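Long-range contact in glucokinase (Leishmania braziliensis MHOM/BR/75/M2904, PDB 6EDI), which probably phosphorylates D-glucose with ATP, as a glucokinase of the actin-like ATPase superfamily: residues A278-Y290 with A299-A311. Residues are numbered along the deposited sequence; the frame is centred on the assembly and turned at random.
Sequences ASNGAGLEFNYAY and APLKSAPEVAKLA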
loop_
_atom_site.group_PDB
_atom_site.type_symbol
_atom_site.label_atom_id
_atom_site.label_comp_id
_atom_site.label_asym_id
_atom_site.label_seq_id
_atom_site.Cartn_x
_atom_site.Cartn_y
_atom_site.Cartn_z
ATOM N N ALA A 278 20.274 -4.051 5.379
ATOM C CA ALA A 278 21.317 -3.260 4.726
ATOM C C ALA A 278 21.180 -1.770 4.983
ATOM O O ALA A 278 21.924 -0.979 4.407
ATOM C CB ALA A 278 21.314 -3.522 3.206
ATOM N N SER A 279 20.242 -1.373 5.841
ATOM C CA SER A 279 19.946 0.044 6.008
ATOM C C SER A 279 19.726 0.462 7.473
ATOM O O SER A 279 19.439 1.626 7.749
ATOM C CB SER A 279 18.742 0.429 5.123
ATOM O OG SER A 279 17.688 -0.512 5.279
ATOM N N ASN A 280 19.870 -0.483 8.400
ATOM C CA ASN A 280 19.744 -0.212 9.843
ATOM C C ASN A 280 21.089 -0.151 10.594
ATOM O O ASN A 280 22.156 -0.209 9.979
ATOM C CB ASN A 280 18.846 -1.267 10.492
ATOM C CG ASN A 280 19.450 -2.661 10.441
ATOM O OD1 ASN A 280 20.483 -2.878 9.806
ATOM N ND2 ASN A 280 18.796 -3.614 11.092
ATOM N N GLY A 281 21.040 -0.042 11.925
ATOM C CA GLY A 281 22.255 -0.022 12.728
ATOM C C GLY A 281 23.104 -1.272 12.543
ATOM O O GLY A 281 24.314 -1.187 12.306
ATOM N N ALA A 282 22.462 -2.433 12.649
ATOM C CA ALA A 282 23.130 -3.708 12.437
ATOM C C ALA A 282 23.848 -3.743 11.102
ATOM O O ALA A 282 24.986 -4.201 11.016
ATOM C CB ALA A 282 22.143 -4.836 12.523
ATOM N N GLY A 283 23.171 -3.264 10.063
ATOM C CA GLY A 283 23.754 -3.206 8.736
ATOM C C GLY A 283 24.915 -2.235 8.667
ATOM O O GLY A 283 25.911 -2.502 7.998
ATOM N N LEU A 284 24.801 -1.103 9.357
ATOM C CA LEU A 284 25.888 -0.125 9.349
ATOM C C LEU A 284 27.150 -0.727 9.980
ATOM O O LEU A 284 28.268 -0.558 9.469
ATOM C CB LEU A 284 25.493 1.159 10.075
ATOM C CG LEU A 284 26.651 2.162 10.089
ATOM C CD1 LEU A 284 27.051 2.523 8.653
ATOM C CD2 LEU A 284 26.298 3.399 10.887
ATOM N N GLU A 285 26.952 -1.453 11.070
ATOM C CA GLU A 285 28.054 -2.151 11.732
ATOM C C GLU A 285 28.668 -3.224 10.830
ATOM O O GLU A 285 29.891 -3.404 10.813
ATOM C CB GLU A 285 27.585 -2.741 13.062
ATOM C CG GLU A 285 27.128 -1.646 14.035
ATOM C CD GLU A 285 26.614 -2.163 15.358
ATOM O OE1 GLU A 285 26.611 -3.395 15.561
ATOM O OE2 GLU A 285 26.206 -1.324 16.192
ATOM N N PHE A 286 27.823 -3.920 10.068
ATOM C CA PHE A 286 28.319 -4.893 9.108
ATOM C C PHE A 286 29.075 -4.202 7.982
ATOM O O PHE A 286 30.118 -4.686 7.516
ATOM C CB PHE A 286 27.175 -5.720 8.519
ATOM C CG PHE A 286 27.616 -6.654 7.438
ATOM C CD1 PHE A 286 28.163 -7.890 7.759
ATOM C CD2 PHE A 286 27.505 -6.293 6.101
ATOM C CE1 PHE A 286 28.591 -8.762 6.765
ATOM C CE2 PHE A 286 27.921 -7.154 5.096
ATOM C CZ PHE A 286 28.469 -8.396 5.430
ATOM N N ASN A 287 28.529 -3.082 7.522
ATOM C CA ASN A 287 29.158 -2.329 6.452
ATOM C C ASN A 287 30.574 -1.900 6.796
ATOM O O ASN A 287 31.477 -1.931 5.951
ATOM C CB ASN A 287 28.302 -1.131 6.078
ATOM C CG ASN A 287 27.145 -1.521 5.177
ATOM O OD1 ASN A 287 26.926 -2.711 4.928
ATOM N ND2 ASN A 287 26.400 -0.526 4.691
ATOM N N TYR A 288 30.768 -1.525 8.052
ATOM C CA TYR A 288 32.078 -1.086 8.508
ATOM C C TYR A 288 33.107 -2.204 8.397
ATOM O O TYR A 288 34.169 -2.020 7.806
ATOM C CB TYR A 288 32.010 -0.574 9.945
ATOM C CG TYR A 288 33.313 0.047 10.398
ATOM C CD1 TYR A 288 33.772 1.231 9.830
ATOM C CD2 TYR A 288 34.087 -0.552 11.381
ATOM C CE1 TYR A 288 34.966 1.808 10.239
ATOM C CE2 TYR A 288 35.280 0.015 11.797
ATOM C CZ TYR A 288 35.715 1.193 11.223
ATOM O OH TYR A 288 36.909 1.752 11.644
ATOM N N ALA A 289 32.784 -3.356 8.966
ATOM C CA ALA A 289 33.632 -4.532 8.827
ATOM C C ALA A 289 33.883 -4.816 7.353
ATOM O O ALA A 289 35.034 -4.915 6.920
ATOM C CB ALA A 289 33.005 -5.725 9.511
ATOM N N TYR A 290 32.804 -4.903 6.578
ATOM C CA TYR A 290 32.891 -5.224 5.158
ATOM C C TYR A 290 33.843 -4.292 4.406
ATOM O O TYR A 290 34.542 -4.725 3.494
ATOM C CB TYR A 290 31.488 -5.225 4.523
ATOM C CG TYR A 290 31.425 -5.745 3.092
ATOM C CD1 TYR A 290 31.339 -7.108 2.827
ATOM C CD2 TYR A 290 31.419 -4.869 2.012
ATOM C CE1 TYR A 290 31.267 -7.582 1.522
ATOM C CE2 TYR A 290 31.346 -5.333 0.712
ATOM C CZ TYR A 290 31.274 -6.689 0.477
ATOM O OH TYR A 290 31.201 -7.154 -0.812
ATOM N N ALA A 299 32.822 -10.153 12.680
ATOM C CA ALA A 299 32.772 -9.276 13.843
ATOM C C ALA A 299 32.901 -7.814 13.435
ATOM O O ALA A 299 33.902 -7.418 12.832
ATOM C CB ALA A 299 33.872 -9.640 14.812
ATOM N N PRO A 300 31.887 -7.004 13.767
ATOM C CA PRO A 300 31.914 -5.586 13.387
ATOM C C PRO A 300 32.830 -4.744 14.274
ATOM O O PRO A 300 33.420 -3.771 13.796
ATOM C CB PRO A 300 30.458 -5.143 13.591
ATOM C CG PRO A 300 29.653 -6.419 13.700
ATOM C CD PRO A 300 30.581 -7.399 14.326
ATOM N N LEU A 301 32.943 -5.126 15.543
ATOM C CA LEU A 301 33.580 -4.297 16.570
ATOM C C LEU A 301 32.838 -2.973 16.761
ATOM O O LEU A 301 32.012 -2.845 17.670
ATOM C CB LEU A 301 35.066 -4.051 16.273
ATOM C CG LEU A 301 35.901 -3.668 17.497
ATOM C CD1 LEU A 301 35.654 -4.680 18.604
ATOM C CD2 LEU A 301 37.392 -3.573 17.152
ATOM N N LYS A 302 33.121 -1.998 15.900
ATOM C CA LYS A 302 32.528 -0.669 16.044
ATOM C C LYS A 302 31.002 -0.698 15.987
ATOM O O LYS A 302 30.411 -1.326 15.103
ATOM C CB LYS A 302 33.056 0.280 14.968
ATOM C CG LYS A 302 34.224 1.167 15.392
ATOM C CD LYS A 302 35.454 0.369 15.756
ATOM C CE LYS A 302 36.712 1.229 15.671
ATOM N NZ LYS A 302 37.712 0.628 14.737
ATOM N N SER A 303 30.365 -0.011 16.931
ATOM C CA SER A 303 28.914 0.098 16.931
ATOM C C SER A 303 28.465 1.146 15.920
ATOM O O SER A 303 29.270 1.946 15.434
ATOM C CB SER A 303 28.385 0.442 18.325
ATOM O OG SER A 303 28.915 1.670 18.780
ATOM N N ALA A 304 27.182 1.124 15.584
ATOM C CA ALA A 304 26.643 2.071 14.613
ATOM C C ALA A 304 26.875 3.553 14.986
ATOM O O ALA A 304 27.256 4.352 14.115
ATOM C CB ALA A 304 25.178 1.787 14.351
ATOM N N PRO A 305 26.647 3.926 16.269
ATOM C CA PRO A 305 26.966 5.304 16.664
ATOM C C PRO A 305 28.395 5.676 16.291
ATOM O O PRO A 305 28.629 6.754 15.728
ATOM C CB PRO A 305 26.859 5.254 18.189
ATOM C CG PRO A 305 25.855 4.203 18.464
ATOM C CD PRO A 305 26.015 3.176 17.377
ATOM N N GLU A 306 29.327 4.773 16.579
ATOM C CA GLU A 306 30.751 5.042 16.383
ATOM C C GLU A 306 31.098 5.239 14.917
ATOM O O GLU A 306 31.796 6.193 14.553
ATOM C CB GLU A 306 31.602 3.887 16.910
ATOM C CG GLU A 306 31.405 3.504 18.361
ATOM C CD GLU A 306 32.150 2.220 18.701
ATOM O OE1 GLU A 306 33.369 2.151 18.416
ATOM O OE2 GLU A 306 31.519 1.276 19.232
ATOM N N VAL A 307 30.632 4.313 14.080
ATOM C CA VAL A 307 30.895 4.381 12.653
ATOM C C VAL A 307 30.417 5.723 12.115
ATOM O O VAL A 307 31.151 6.430 11.433
ATOM C CB VAL A 307 30.225 3.199 11.895
ATOM C CG1 VAL A 307 30.367 3.374 10.391
ATOM C CG2 VAL A 307 30.822 1.866 12.342
ATOM N N ALA A 308 29.187 6.086 12.464
ATOM C CA ALA A 308 28.602 7.349 12.021
ATOM C C ALA A 308 29.403 8.562 12.500
ATOM O O ALA A 308 29.626 9.505 11.738
ATOM C CB ALA A 308 27.138 7.452 12.462
ATOM N N LYS A 309 29.829 8.545 13.761
ATOM C CA LYS A 309 30.668 9.626 14.275
ATOM C C LYS A 309 31.983 9.713 13.494
ATOM O O LYS A 309 32.411 10.803 13.098
ATOM C CB LYS A 309 30.931 9.457 15.772
ATOM C CG LYS A 309 31.892 10.500 16.329
ATOM C CD LYS A 309 32.195 10.270 17.793
ATOM C CE LYS A 309 31.256 11.069 18.694
ATOM N NZ LYS A 309 32.015 11.932 19.661
ATOM N N LEU A 310 32.603 8.556 13.269
ATOM C CA LEU A 310 33.850 8.461 12.508
ATOM C C LEU A 310 33.681 8.975 11.082
ATOM O O LEU A 310 34.605 9.548 10.498
ATOM C CB LEU A 310 34.361 7.010 12.500
ATOM C CG LEU A 310 35.232 6.470 13.647
ATOM C CD1 LEU A 310 34.786 6.982 15.002
ATOM C CD2 LEU A 310 35.230 4.954 13.665
ATOM N N ALA A 311 32.488 8.772 10.524
ATOM C CA ALA A 311 32.193 9.213 9.164
ATOM C C ALA A 311 32.002 10.725 9.114
ATOM O O ALA A 311 32.440 11.396 8.167
ATOM C CB ALA A 311 30.956 8.514 8.653
#
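With chi1 at -62°, E285 sets its CG opposite the carbonyl carbon, and the extended chain beyond carries the carboxylate to the first turn of helix 304-311, where OE2 accepts from A304 N at 2.7 Å. The N-H...O angle of 145° shows a bent bond, met on the anti side, a little out of the carboxylate plane. Y288, CG anti to the backbone N, swings its ring obliquely past V307: Y288 CB lies 3.6 Å from V307 CG2, while P300 O sits at the ring edge. L284 completes the apolar patch, CD1 reaching V307 CG1 at 3.8 Å and CD2 lying near A304 O and CB. The axes of segments 281-290 and 304-311 come within 8.9 Å, their N-to-C directions 60° apart. P300 CB lies 3.3 Å from E285 O. K302 NZ gives Y288 OH a weak bond of 3.4 Å; the stronger partner of that hydroxyl is D316. S303, at the N-cap position, donates through N and OG to E306 OE2, but its OG caps nothing; E285, from the other helix, takes A304 N. One N-H...carboxylate bond and an apolar patch thus join two helices beside helix 317-341, and the helix dipole probably favours the E285 carboxylate.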